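Local coordinates for glycoside Hydrolase (Bacteroides plebeius, PDB 5T3B), which probably hydrolyses glycosidic bonds as a member of glycoside hydrolase family 50, whose characterised members are mainly beta-agarases acting on red-algal agarose, at residues K140-S143 with D147-A150; A175-N180 with L187-S192; Y440-D445 with K456-L461; K74-Y79 with F156-F161; H421-L426 with V433-F438. All coordinates share one frame; numbering follows the deposited sequence.

From the N terminus, contact 4 comes first. It brings helix 76-82 against the end of helix 145-158 and closes a loop of 76 residues. Contact 1 is nested inside that loop and closes the short turn between helices 135-141 and 145-158. Contact 2 follows in series and joins helix 169-182 to strand 188-190. Contact 5 ties helix 412-427 to strand 432-437. Contact 3 closes last, across the loop between that strand and helix 459-469. Several contacts touch. V149 of contact 1 packs on Y179 of contact 2. Y440 of contact 3 meets W148 of contact 1 and F156 of contact 4. L461 of contact 3 reaches F437 of contact 5.

Contact 1: K140-S143 with D147-A150; sequences KLYS and DWVA
Y142 and W148 meet as a T-shaped (edge-to-face) aromatic pair. The indole turns the edge of its five-membered ring onto the phenol face. The centroids are 4.9 Å apart and the planes stand at 89°. The touching atom is W148 CD1, which sits over the centre of the Y142 ring, 3.8 Å from Y142 CE2. The backbone of W148 closes in too, with its CA 3.5 Å from Y142 CD2. In W148, CG lies trans to the backbone N (chi1 170°), which brings the CD1 edge of the indole onto the tyrosine face. Its NE1 bonds to Y440 OH, and F129 stacks on the same indole. With a leucine at Y142, the flat face would be gone, and W148 CD1 would probably lose its aromatic seat.

This is a tight corner between two consecutive helices. Helix 135-141 ends just before Y142, and helix 145-158 begins three residues later. D147 spans the corner from the second helix. Its OD2 accepts the backbone N-H of S143 at 2.9 Å in a nearly straight bond (166°). The donor arrives on the anti side of the carboxylate, moderately out of its plane. S143 OG also stands 3.3 Å from D147 OD2, a weak and unsettled bond. The same oxygen forms a salt bridge with K151, whose NZ also bonds to L141 O. The lysine therefore links the carboxylate to the end of the first helix. D147 OD2 also touches the main chain before the serine, lying 3.4 Å from Y142 CA.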
# COMPACT_ATOMS: atom_id res chain seq x y z
N LYS A 140 7.32 24.68 -17.27
CA LYS A 140 7.30 24.46 -18.73
C LYS A 140 6.24 23.44 -19.12
O LYS A 140 5.74 23.48 -20.25
CB LYS A 140 8.66 24.01 -19.23
CG LYS A 140 9.73 25.04 -19.06
CD LYS A 140 11.07 24.45 -19.53
CE LYS A 140 12.26 25.23 -19.08
NZ LYS A 140 13.45 24.41 -19.39
N LEU A 141 5.91 22.51 -18.22
CA LEU A 141 5.01 21.42 -18.55
C LEU A 141 3.58 21.60 -18.06
O LEU A 141 2.69 20.91 -18.56
CB LEU A 141 5.58 20.11 -17.99
CG LEU A 141 6.89 19.65 -18.69
CD1 LEU A 141 7.53 18.52 -17.92
CD2 LEU A 141 6.63 19.23 -20.10
N TYR A 142 3.39 22.46 -17.07
CA TYR A 142 2.09 22.63 -16.42
C TYR A 142 1.89 24.09 -16.14
O TYR A 142 2.77 24.72 -15.59
CB TYR A 142 2.02 21.84 -15.10
CG TYR A 142 2.38 20.38 -15.20
CD1 TYR A 142 3.67 19.96 -14.87
CD2 TYR A 142 1.51 19.43 -15.67
CE1 TYR A 142 4.03 18.61 -14.98
CE2 TYR A 142 1.89 18.07 -15.76
CZ TYR A 142 3.18 17.68 -15.40
OH TYR A 142 3.56 16.39 -15.46
N SER A 143 0.71 24.60 -16.50
CA SER A 143 0.45 26.02 -16.41
C SER A 143 -0.16 26.47 -15.10
O SER A 143 -0.25 27.65 -14.82
CB SER A 143 -0.43 26.44 -17.59
OG SER A 143 -1.67 25.82 -17.49
N ASP A 147 -3.98 22.42 -13.95
CA ASP A 147 -3.45 21.80 -15.16
C ASP A 147 -2.62 20.55 -14.84
O ASP A 147 -2.68 19.57 -15.56
CB ASP A 147 -2.64 22.85 -15.95
CG ASP A 147 -2.25 22.41 -17.33
OD1 ASP A 147 -3.12 21.95 -18.09
OD2 ASP A 147 -1.04 22.58 -17.66
N TRP A 148 -1.83 20.64 -13.79
CA TRP A 148 -1.06 19.51 -13.33
C TRP A 148 -1.95 18.30 -12.96
O TRP A 148 -1.72 17.19 -13.42
CB TRP A 148 -0.16 19.94 -12.19
CG TRP A 148 0.53 18.81 -11.47
CD1 TRP A 148 1.50 17.98 -11.95
CD2 TRP A 148 0.31 18.37 -10.12
NE1 TRP A 148 1.90 17.09 -11.00
CE2 TRP A 148 1.17 17.29 -9.88
CE3 TRP A 148 -0.57 18.80 -9.11
CZ2 TRP A 148 1.20 16.66 -8.63
CZ3 TRP A 148 -0.56 18.17 -7.88
CH2 TRP A 148 0.29 17.09 -7.68
N VAL A 149 -3.00 18.55 -12.20
CA VAL A 149 -3.90 17.44 -11.83
C VAL A 149 -4.58 16.88 -13.06
O VAL A 149 -4.67 15.67 -13.27
CB VAL A 149 -4.89 17.75 -10.71
CG1 VAL A 149 -5.62 16.48 -10.36
CG2 VAL A 149 -4.20 18.35 -9.50
N ALA A 150 -5.07 17.78 -13.93
CA ALA A 150 -5.82 17.32 -15.10
C ALA A 150 -4.96 16.50 -16.04
O ALA A 150 -5.35 15.43 -16.55
CB ALA A 150 -6.41 18.52 -15.79

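Contact 2: A175-N180 with L187-S192; sequences AVNDYN and LTQAPS
L187 begins the contact, and N180 grips it by both main-chain polar atoms. L187 N donates to N180 OD1 at 2.9 Å with an N-H...O angle of 161°. N180 ND2 returns a bond to L187 O at 2.8 Å. That second bond is nearly straight at the donor, and L187 O lies almost exactly in the amide plane of N180. Seen from the carbonyl, however, the donor stands well above the C=O plane. N180 CG is trans to its carbonyl carbon (chi1 -74°), and this turns the amide from helix 169-182 toward L187, just ahead of strand 188-190. V176 CG1 also rests on L187 O, at 3.3 Å. The edge of the Y179 ring faces L187 N at longer range, while its OH bonds to S185 O.

T188 turns its side chain the other way, where its OG1 bonds to S163 OG. Q189 points back at the helix. Its side chain runs past V176 in the opposite direction, with Q189 CB 4.1 Å from V176 CG1. It crosses the side chain of N177 obliquely, and N177 ND2 bonds to M239 O. Segments 175-180 and 188-190 run roughly antiparallel, with their axes 9.0 Å apart at closest. They belong to a beta-alpha-beta unit of strand 163-165, helix 169-182 and strand 188-190, consistent with the (beta/alpha)8 barrel of family 50. The contact is buried, and its bonds across the segments run between the N180 amide and the L187 backbone. One donor and one acceptor of N180 both find partners on L187, and this pairing fixes which way round the N180 amide sits.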
# COMPACT_ATOMS: atom_id res chain seq x y z
N ALA A 175 -4.96 19.87 -3.94
CA ALA A 175 -4.99 19.99 -5.40
C ALA A 175 -5.91 18.96 -6.01
O ALA A 175 -6.73 19.26 -6.86
CB ALA A 175 -3.60 19.86 -5.96
N VAL A 176 -5.75 17.72 -5.61
CA VAL A 176 -6.55 16.63 -6.14
C VAL A 176 -8.02 16.78 -5.66
O VAL A 176 -8.95 16.55 -6.43
CB VAL A 176 -5.97 15.29 -5.76
CG1 VAL A 176 -6.89 14.17 -6.14
CG2 VAL A 176 -4.61 15.11 -6.40
N ASN A 177 -8.19 17.15 -4.40
CA ASN A 177 -9.52 17.30 -3.85
C ASN A 177 -10.31 18.37 -4.60
O ASN A 177 -11.46 18.17 -4.97
CB ASN A 177 -9.40 17.57 -2.34
CG ASN A 177 -10.70 17.40 -1.60
OD1 ASN A 177 -11.50 18.33 -1.48
ND2 ASN A 177 -10.89 16.22 -1.07
N ASP A 178 -9.65 19.49 -4.86
CA ASP A 178 -10.29 20.61 -5.59
C ASP A 178 -10.63 20.14 -7.02
O ASP A 178 -11.73 20.42 -7.56
CB ASP A 178 -9.33 21.80 -5.70
CG ASP A 178 -9.17 22.58 -4.40
OD1 ASP A 178 -9.98 22.39 -3.47
OD2 ASP A 178 -8.22 23.38 -4.32
N TYR A 179 -9.69 19.47 -7.67
CA TYR A 179 -9.91 18.98 -9.02
C TYR A 179 -11.11 18.03 -9.11
O TYR A 179 -11.94 18.13 -9.98
CB TYR A 179 -8.64 18.33 -9.58
CG TYR A 179 -8.84 17.57 -10.86
CD1 TYR A 179 -8.75 18.18 -12.10
CD2 TYR A 179 -9.15 16.22 -10.79
CE1 TYR A 179 -8.99 17.37 -13.25
CE2 TYR A 179 -9.36 15.42 -11.87
CZ TYR A 179 -9.28 15.98 -13.07
OH TYR A 179 -9.54 15.19 -14.22
N ASN A 180 -11.18 17.09 -8.19
CA ASN A 180 -12.23 16.10 -8.25
C ASN A 180 -13.61 16.67 -8.04
O ASN A 180 -14.56 16.15 -8.59
CB ASN A 180 -11.97 14.99 -7.23
CG ASN A 180 -10.87 14.06 -7.61
OD1 ASN A 180 -10.47 13.98 -8.77
ND2 ASN A 180 -10.36 13.33 -6.64
N LEU A 187 -9.46 11.65 -10.14
CA LEU A 187 -8.25 10.96 -9.77
C LEU A 187 -8.47 10.61 -8.28
O LEU A 187 -8.37 11.49 -7.41
CB LEU A 187 -7.06 11.89 -9.96
CG LEU A 187 -5.71 11.30 -9.64
CD1 LEU A 187 -5.49 10.01 -10.35
CD2 LEU A 187 -4.61 12.29 -9.95
N THR A 188 -8.90 9.37 -8.03
CA THR A 188 -9.35 9.08 -6.69
C THR A 188 -8.17 9.12 -5.71
O THR A 188 -7.05 8.78 -6.07
CB THR A 188 -10.12 7.78 -6.62
OG1 THR A 188 -9.42 6.72 -7.21
CG2 THR A 188 -11.42 7.91 -7.35
N GLN A 189 -8.45 9.56 -4.49
CA GLN A 189 -7.35 9.80 -3.53
C GLN A 189 -7.52 9.01 -2.26
O GLN A 189 -8.64 8.79 -1.78
CB GLN A 189 -7.11 11.28 -3.29
CG GLN A 189 -8.20 11.97 -2.63
CD GLN A 189 -8.00 13.50 -2.37
OE1 GLN A 189 -6.85 14.09 -2.32
NE2 GLN A 189 -9.05 14.12 -2.17
N ALA A 190 -6.38 8.65 -1.69
CA ALA A 190 -6.35 7.99 -0.40
C ALA A 190 -5.30 8.69 0.48
O ALA A 190 -4.09 8.40 0.35
CB ALA A 190 -6.02 6.54 -0.51
N PRO A 191 -5.69 9.70 1.26
CA PRO A 191 -4.74 10.45 2.07
C PRO A 191 -4.16 9.64 3.17
O PRO A 191 -4.78 8.69 3.68
CB PRO A 191 -5.54 11.61 2.65
CG PRO A 191 -6.93 11.02 2.71
CD PRO A 191 -7.06 10.20 1.44
N SER A 192 -2.95 10.00 3.57
CA SER A 192 -2.26 9.43 4.73
C SER A 192 -2.19 10.42 5.86
O SER A 192 -2.12 11.66 5.62
CB SER A 192 -0.89 8.91 4.30
OG SER A 192 -0.11 9.98 3.74

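Contact 3: Y440-D445 with K456-L461; sequences YLDDED and KPYTSL
A single hydrogen bond between D442 and Y458 makes this contact. It spans the loop that follows strand 432-437 and leads to helix 459-469. D442 lies early in that loop, and Y458 takes the N-cap position just ahead of the helix. The two side chains approach from opposite directions. Y458 OH donates to D442 OD2 at 2.6 Å, a short bond that uses the syn lone pair of the carboxylate. The carboxylate lies at the edge of the phenol ring, with the two planes turned 44° apart. D442 OD1 is 3.6 Å from Y458 CE2 and also accepts from G449 N. Both oxygens of the buried aspartate thus have partners, and its rotation is fixed from two sides. R415 makes a cation-pi contact with the Y458 ring. A bound 1,2-ethanediol, probably from the crystallisation liquor, lies about 4 Å from the Y458 side chain. The long loop is also tied to itself by backbone bonds of D442 to L451 and of Y458 to M450. Such a crossing is consistent with the last strand-to-helix loop of a (beta/alpha)8 barrel, at the strands' C-terminal ends, where barrels of this kind carry their active site.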
# COMPACT_ATOMS: atom_id res chain seq x y z
N TYR A 440 5.44 8.55 -7.57
CA TYR A 440 5.24 9.41 -8.73
C TYR A 440 6.56 9.88 -9.37
O TYR A 440 6.79 9.61 -10.53
CB TYR A 440 4.36 10.58 -8.27
CG TYR A 440 4.10 11.67 -9.26
CD1 TYR A 440 3.66 11.41 -10.56
CD2 TYR A 440 4.28 12.99 -8.89
CE1 TYR A 440 3.44 12.42 -11.45
CE2 TYR A 440 4.02 14.04 -9.79
CZ TYR A 440 3.62 13.72 -11.07
OH TYR A 440 3.43 14.76 -11.96
N LEU A 441 7.38 10.59 -8.58
CA LEU A 441 8.64 11.15 -9.07
C LEU A 441 9.85 10.55 -8.45
O LEU A 441 9.84 10.15 -7.29
CB LEU A 441 8.73 12.68 -8.74
CG LEU A 441 7.66 13.52 -9.35
CD1 LEU A 441 7.66 14.91 -8.83
CD2 LEU A 441 7.71 13.56 -10.82
N ASP A 442 10.91 10.56 -9.23
CA ASP A 442 12.23 10.33 -8.64
C ASP A 442 12.52 11.30 -7.52
O ASP A 442 12.05 12.45 -7.54
CB ASP A 442 13.32 10.52 -9.70
CG ASP A 442 13.50 9.40 -10.66
OD1 ASP A 442 12.96 8.30 -10.49
OD2 ASP A 442 14.28 9.69 -11.62
N ASP A 443 13.33 10.87 -6.55
CA ASP A 443 14.09 11.83 -5.79
C ASP A 443 15.17 12.42 -6.68
O ASP A 443 15.55 11.81 -7.66
CB ASP A 443 14.73 11.19 -4.54
CG ASP A 443 13.79 10.65 -3.52
OD1 ASP A 443 12.63 11.02 -3.49
OD2 ASP A 443 14.37 9.88 -2.64
N GLU A 444 15.73 13.57 -6.33
CA GLU A 444 16.80 14.13 -7.15
C GLU A 444 17.94 13.13 -7.32
O GLU A 444 18.58 13.11 -8.39
CB GLU A 444 17.28 15.47 -6.61
CG GLU A 444 18.17 16.22 -7.61
CD GLU A 444 18.33 17.70 -7.26
OE1 GLU A 444 18.08 18.01 -6.07
OE2 GLU A 444 18.72 18.55 -8.15
N ASP A 445 18.16 12.27 -6.34
CA ASP A 445 19.26 11.33 -6.34
C ASP A 445 18.86 9.87 -6.23
O ASP A 445 19.68 9.01 -5.87
CB ASP A 445 20.23 11.67 -5.25
CG ASP A 445 19.65 11.61 -3.89
OD1 ASP A 445 18.39 11.33 -3.73
OD2 ASP A 445 20.36 11.92 -2.89
N LYS A 456 9.45 13.84 -16.51
CA LYS A 456 9.39 13.03 -17.73
C LYS A 456 9.15 11.56 -17.43
O LYS A 456 9.93 10.95 -16.72
CB LYS A 456 10.65 13.21 -18.51
CG LYS A 456 10.84 14.66 -19.00
CD LYS A 456 9.58 15.45 -19.35
CE LYS A 456 10.01 16.62 -20.22
NZ LYS A 456 10.77 16.10 -21.39
N PRO A 457 8.07 10.99 -17.97
CA PRO A 457 7.82 9.57 -17.72
C PRO A 457 8.94 8.69 -18.24
O PRO A 457 9.53 8.93 -19.33
CB PRO A 457 6.54 9.30 -18.49
CG PRO A 457 5.84 10.64 -18.55
CD PRO A 457 6.98 11.60 -18.75
N TYR A 458 9.22 7.62 -17.49
CA TYR A 458 10.10 6.58 -17.97
C TYR A 458 9.27 5.67 -18.86
O TYR A 458 8.64 4.72 -18.40
CB TYR A 458 10.69 5.85 -16.78
CG TYR A 458 11.70 6.60 -16.03
CD1 TYR A 458 13.00 6.79 -16.57
CD2 TYR A 458 11.46 7.11 -14.78
CE1 TYR A 458 13.97 7.47 -15.85
CE2 TYR A 458 12.44 7.79 -14.06
CZ TYR A 458 13.72 7.96 -14.61
OH TYR A 458 14.73 8.59 -13.92
N THR A 459 9.31 5.95 -20.18
CA THR A 459 8.38 5.31 -21.10
C THR A 459 8.56 3.80 -21.21
O THR A 459 7.59 3.09 -21.47
CB THR A 459 8.41 6.02 -22.44
OG1 THR A 459 9.64 5.88 -22.98
CG2 THR A 459 8.21 7.39 -22.35
N SER A 460 9.79 3.32 -21.06
CA SER A 460 10.01 1.89 -21.07
C SER A 460 9.34 1.18 -19.91
O SER A 460 8.83 0.07 -20.09
CB SER A 460 11.53 1.59 -21.11
OG SER A 460 12.15 1.90 -22.35
N LEU A 461 9.34 1.81 -18.74
CA LEU A 461 8.63 1.31 -17.60
C LEU A 461 7.10 1.40 -17.83
O LEU A 461 6.36 0.43 -17.55
CB LEU A 461 9.08 2.05 -16.37
CG LEU A 461 8.26 1.77 -15.10
CD1 LEU A 461 8.29 0.29 -14.71
CD2 LEU A 461 8.78 2.61 -13.92

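Contact 4: K74-Y79 with F156-F161; sequences KTQDEY and FSEIGF
Y79 sets its ring edge against the last turn of helix 145-158, which ends in a Schellman motif. G160 has positive phi there, and two bonds run back into the turn. G160 N bonds to S157 O, and F161 N bonds to F156 O. F156 O also takes I159 N, the two donors reaching it from opposite faces of its plane. The motif turns the chain out of the helix and on toward strand 163-165. Y79 enters from helix 76-82, itself capped by T75, whose OG1 accepts from E78 N.

Y79 CE2 comes 3.5 Å from S157 O, which lies near the ring plane. The same carbon is 3.8 Å from G160 CA, approached obliquely. The ring is carried to this turn by CG lying trans to the backbone N (chi1 174°). The bare CA of G160 lets the chain pass close beside the phenol. Y79 OH is held by H162 NE2 and R124 NH1, and W470 stacks on the ring. W470 NE1 also bonds to E158 O, so this indole serves both segments.

Q76 and E158 lie side by side and point the same way. Both chains are extended beyond CG, and the amide and carboxylate planes are 36° apart. The amide lies along the glutamate methylenes rather than bonding to its acid group, which forms a salt bridge with K154. Q76 NE2 is 3.6 Å from E158 CB. Q76 OE1 stands 3.5 Å from E158 OE2, two acceptors with no bond between them.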
# COMPACT_ATOMS: atom_id res chain seq x y z
N LYS A 74 -4.87 -4.23 -25.87
CA LYS A 74 -3.60 -3.96 -26.55
C LYS A 74 -3.31 -2.49 -26.81
O LYS A 74 -2.20 -2.16 -27.24
CB LYS A 74 -3.55 -4.79 -27.83
CG LYS A 74 -3.80 -6.32 -27.70
CD LYS A 74 -3.86 -7.00 -29.08
CE LYS A 74 -4.38 -8.44 -29.13
NZ LYS A 74 -5.72 -8.67 -28.48
N THR A 75 -4.29 -1.61 -26.59
CA THR A 75 -4.09 -0.17 -26.82
C THR A 75 -4.76 0.61 -25.71
O THR A 75 -5.74 0.13 -25.04
CB THR A 75 -4.70 0.28 -28.14
OG1 THR A 75 -6.14 0.21 -28.07
CG2 THR A 75 -4.16 -0.56 -29.32
N GLN A 76 -4.32 1.86 -25.57
CA GLN A 76 -4.94 2.74 -24.62
C GLN A 76 -6.44 2.97 -24.89
O GLN A 76 -7.22 3.02 -23.94
CB GLN A 76 -4.13 4.02 -24.37
CG GLN A 76 -4.19 4.98 -25.41
CD GLN A 76 -3.52 6.25 -24.98
OE1 GLN A 76 -4.07 7.30 -25.18
NE2 GLN A 76 -2.33 6.15 -24.45
N ASP A 77 -6.83 3.07 -26.17
CA ASP A 77 -8.25 3.26 -26.48
C ASP A 77 -9.09 2.04 -26.12
O ASP A 77 -10.19 2.18 -25.59
CB ASP A 77 -8.49 3.70 -27.92
CG ASP A 77 -7.88 5.08 -28.23
OD1 ASP A 77 -7.58 5.90 -27.33
OD2 ASP A 77 -7.66 5.34 -29.42
N GLU A 78 -8.59 0.86 -26.43
CA GLU A 78 -9.27 -0.35 -26.02
C GLU A 78 -9.45 -0.36 -24.52
O GLU A 78 -10.51 -0.70 -24.01
CB GLU A 78 -8.51 -1.63 -26.51
CG GLU A 78 -8.49 -1.90 -28.02
CD GLU A 78 -7.64 -3.11 -28.41
OE1 GLU A 78 -7.09 -3.82 -27.53
OE2 GLU A 78 -7.60 -3.31 -29.66
N TYR A 79 -8.40 -0.02 -23.81
CA TYR A 79 -8.52 -0.00 -22.34
C TYR A 79 -9.56 0.98 -21.84
O TYR A 79 -10.46 0.65 -21.06
CB TYR A 79 -7.17 0.38 -21.71
CG TYR A 79 -7.31 0.54 -20.22
CD1 TYR A 79 -7.67 -0.56 -19.45
CD2 TYR A 79 -7.17 1.77 -19.60
CE1 TYR A 79 -7.88 -0.45 -18.07
CE2 TYR A 79 -7.37 1.89 -18.24
CZ TYR A 79 -7.75 0.78 -17.48
OH TYR A 79 -8.00 0.92 -16.12
N PHE A 156 -2.13 9.22 -16.27
CA PHE A 156 -2.21 8.04 -15.46
C PHE A 156 -3.27 7.08 -16.01
O PHE A 156 -3.01 5.88 -16.10
CB PHE A 156 -2.54 8.38 -14.00
CG PHE A 156 -1.50 9.11 -13.23
CD1 PHE A 156 -0.24 9.39 -13.70
CD2 PHE A 156 -1.82 9.62 -12.03
CE1 PHE A 156 0.66 10.06 -12.94
CE2 PHE A 156 -0.91 10.30 -11.25
CZ PHE A 156 0.34 10.51 -11.72
N SER A 157 -4.47 7.59 -16.35
CA SER A 157 -5.47 6.70 -16.88
C SER A 157 -5.07 5.94 -18.12
O SER A 157 -5.45 4.79 -18.31
CB SER A 157 -6.81 7.46 -17.13
OG SER A 157 -6.68 8.31 -18.23
N GLU A 158 -4.29 6.58 -18.94
CA GLU A 158 -3.81 5.93 -20.17
C GLU A 158 -2.90 4.75 -19.90
O GLU A 158 -2.76 3.87 -20.77
CB GLU A 158 -3.08 6.96 -21.07
CG GLU A 158 -4.05 7.96 -21.66
CD GLU A 158 -3.32 9.20 -22.25
OE1 GLU A 158 -2.07 9.40 -21.97
OE2 GLU A 158 -3.98 9.98 -22.94
N ILE A 159 -2.24 4.75 -18.72
CA ILE A 159 -1.33 3.71 -18.28
C ILE A 159 -2.10 2.75 -17.32
O ILE A 159 -1.54 1.79 -16.82
CB ILE A 159 -0.07 4.36 -17.53
CG1 ILE A 159 0.72 5.29 -18.50
CG2 ILE A 159 0.93 3.30 -16.92
CD1 ILE A 159 1.58 6.26 -17.67
N GLY A 160 -3.39 2.98 -17.10
CA GLY A 160 -4.21 2.14 -16.22
C GLY A 160 -4.01 2.37 -14.74
O GLY A 160 -4.36 1.48 -13.95
N PHE A 161 -3.56 3.57 -14.36
CA PHE A 161 -3.56 4.00 -12.96
C PHE A 161 -4.70 4.99 -12.78
O PHE A 161 -4.86 5.91 -13.57
CB PHE A 161 -2.23 4.69 -12.59
CG PHE A 161 -1.04 3.79 -12.48
CD1 PHE A 161 -0.86 2.94 -11.38
CD2 PHE A 161 -0.08 3.76 -13.46
CE1 PHE A 161 0.26 2.16 -11.27
CE2 PHE A 161 1.05 3.01 -13.34
CZ PHE A 161 1.23 2.18 -12.25

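Contact 5: H421-L426 with V433-F438; sequences HFTLGL and VGWVFF
T423 sets its methyl CG2 over the face of the W435 indole. This methyl makes a CH-pi contact with the six-membered ring, 3.5 Å from the centroid and only 14° off the ring normal. T423 CB sits over the same face, 3.5 Å from W435 CH2. The two side chains cross at about a right angle. In T423 the methyl is trans to the carbonyl carbon. The hydroxyl takes the other branch (chi1 60°) and bonds back to Y419 O within its own helix. The polar atom is thus satisfied while the methyl meets the ring.

Helix 412-427 packs here on strand 432-437, the strand that follows it in the chain. The strand pairs in parallel with strands 385-394 and 120-126, consistent with the last strand closing the (beta/alpha)8 barrel of family 50.

One turn further on, L426 adds a second touch. Its CD1 is 3.9 Å from W435 CE3, by the six-membered ring, and it also lies 4.1 Å from W435 CB. L426 itself packs on V387 of the neighbouring strand. W435 NE1 bonds to Y419 OH, and Y122 and F390 meet the indole edge-to-face. If W435 were an alanine, T423 CG2 and L426 CD1 would probably face a gap, and Y419 OH would lose its indole partner. F390 touches T423 as well, from strand 385-394.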
# COMPACT_ATOMS: atom_id res chain seq x y z
N HIS A 421 6.41 -8.92 -12.98
CA HIS A 421 6.59 -10.10 -12.14
C HIS A 421 5.85 -9.92 -10.80
O HIS A 421 5.15 -10.80 -10.32
CB HIS A 421 8.09 -10.30 -11.91
CG HIS A 421 8.45 -11.41 -11.02
ND1 HIS A 421 8.56 -12.69 -11.45
CD2 HIS A 421 8.65 -11.44 -9.70
CE1 HIS A 421 8.86 -13.45 -10.44
NE2 HIS A 421 8.89 -12.73 -9.35
N PHE A 422 6.07 -8.76 -10.18
CA PHE A 422 5.51 -8.57 -8.83
C PHE A 422 3.99 -8.50 -8.93
O PHE A 422 3.28 -9.15 -8.11
CB PHE A 422 6.11 -7.31 -8.17
CG PHE A 422 6.08 -7.35 -6.67
CD1 PHE A 422 7.04 -8.06 -5.99
CD2 PHE A 422 5.09 -6.73 -5.96
CE1 PHE A 422 7.02 -8.19 -4.62
CE2 PHE A 422 5.07 -6.84 -4.57
CZ PHE A 422 6.03 -7.55 -3.91
N THR A 423 3.46 -7.74 -9.87
CA THR A 423 2.03 -7.59 -9.99
C THR A 423 1.34 -8.89 -10.39
O THR A 423 0.25 -9.16 -9.90
CB THR A 423 1.66 -6.45 -10.92
OG1 THR A 423 2.17 -6.66 -12.25
CG2 THR A 423 2.11 -5.11 -10.34
N LEU A 424 1.94 -9.70 -11.26
CA LEU A 424 1.33 -11.00 -11.56
C LEU A 424 1.22 -11.84 -10.31
O LEU A 424 0.22 -12.54 -10.13
CB LEU A 424 2.09 -11.72 -12.67
CG LEU A 424 1.95 -11.15 -14.06
CD1 LEU A 424 2.99 -11.68 -15.01
CD2 LEU A 424 0.56 -11.40 -14.62
N GLY A 425 2.24 -11.79 -9.47
CA GLY A 425 2.18 -12.49 -8.22
C GLY A 425 1.04 -12.06 -7.34
O GLY A 425 0.40 -12.87 -6.68
N LEU A 426 0.80 -10.73 -7.30
CA LEU A 426 -0.30 -10.16 -6.51
C LEU A 426 -1.65 -10.52 -7.13
O LEU A 426 -2.62 -10.74 -6.39
CB LEU A 426 -0.15 -8.68 -6.40
CG LEU A 426 1.03 -8.15 -5.67
CD1 LEU A 426 1.10 -6.65 -5.64
CD2 LEU A 426 1.14 -8.75 -4.25
N VAL A 433 -6.65 -6.65 -3.22
CA VAL A 433 -7.53 -5.82 -4.01
C VAL A 433 -6.78 -4.79 -4.89
O VAL A 433 -7.44 -4.05 -5.60
CB VAL A 433 -8.56 -5.07 -3.13
CG1 VAL A 433 -9.56 -6.05 -2.57
CG2 VAL A 433 -7.94 -4.24 -2.05
N GLY A 434 -5.43 -4.84 -4.88
CA GLY A 434 -4.62 -4.10 -5.77
C GLY A 434 -3.41 -3.50 -5.08
O GLY A 434 -2.94 -3.97 -4.02
N TRP A 435 -2.84 -2.52 -5.77
CA TRP A 435 -1.50 -2.05 -5.40
C TRP A 435 -1.31 -0.59 -5.75
O TRP A 435 -2.08 0.01 -6.53
CB TRP A 435 -0.41 -2.89 -6.08
CG TRP A 435 -0.47 -2.83 -7.59
CD1 TRP A 435 -0.10 -1.78 -8.39
CD2 TRP A 435 -0.95 -3.86 -8.47
NE1 TRP A 435 -0.35 -2.09 -9.70
CE2 TRP A 435 -0.83 -3.36 -9.80
CE3 TRP A 435 -1.37 -5.17 -8.29
CZ2 TRP A 435 -1.19 -4.12 -10.91
CZ3 TRP A 435 -1.72 -5.91 -9.39
CH2 TRP A 435 -1.62 -5.39 -10.69
N VAL A 436 -0.21 -0.08 -5.20
CA VAL A 436 0.25 1.27 -5.42
C VAL A 436 1.72 1.25 -5.67
O VAL A 436 2.49 0.77 -4.83
CB VAL A 436 -0.08 2.18 -4.20
CG1 VAL A 436 0.36 3.62 -4.45
CG2 VAL A 436 -1.52 2.08 -3.81
N PHE A 437 2.12 1.78 -6.82
CA PHE A 437 3.53 1.91 -7.15
C PHE A 437 4.11 3.11 -6.41
O PHE A 437 3.53 4.19 -6.38
CB PHE A 437 3.70 2.11 -8.64
CG PHE A 437 5.17 2.13 -9.08
CD1 PHE A 437 5.84 3.34 -9.25
CD2 PHE A 437 5.86 0.96 -9.32
CE1 PHE A 437 7.16 3.36 -9.66
CE2 PHE A 437 7.18 0.96 -9.74
CZ PHE A 437 7.83 2.17 -9.86
N PHE A 438 5.25 2.90 -5.73
CA PHE A 438 5.94 3.93 -5.02
C PHE A 438 7.13 4.32 -5.84
O PHE A 438 8.07 3.54 -5.95
CB PHE A 438 6.35 3.44 -3.62
CG PHE A 438 7.02 4.46 -2.76
CD1 PHE A 438 6.28 5.26 -1.91
CD2 PHE A 438 8.38 4.69 -2.82
CE1 PHE A 438 6.85 6.25 -1.14
CE2 PHE A 438 8.96 5.65 -2.02
CZ PHE A 438 8.21 6.42 -1.19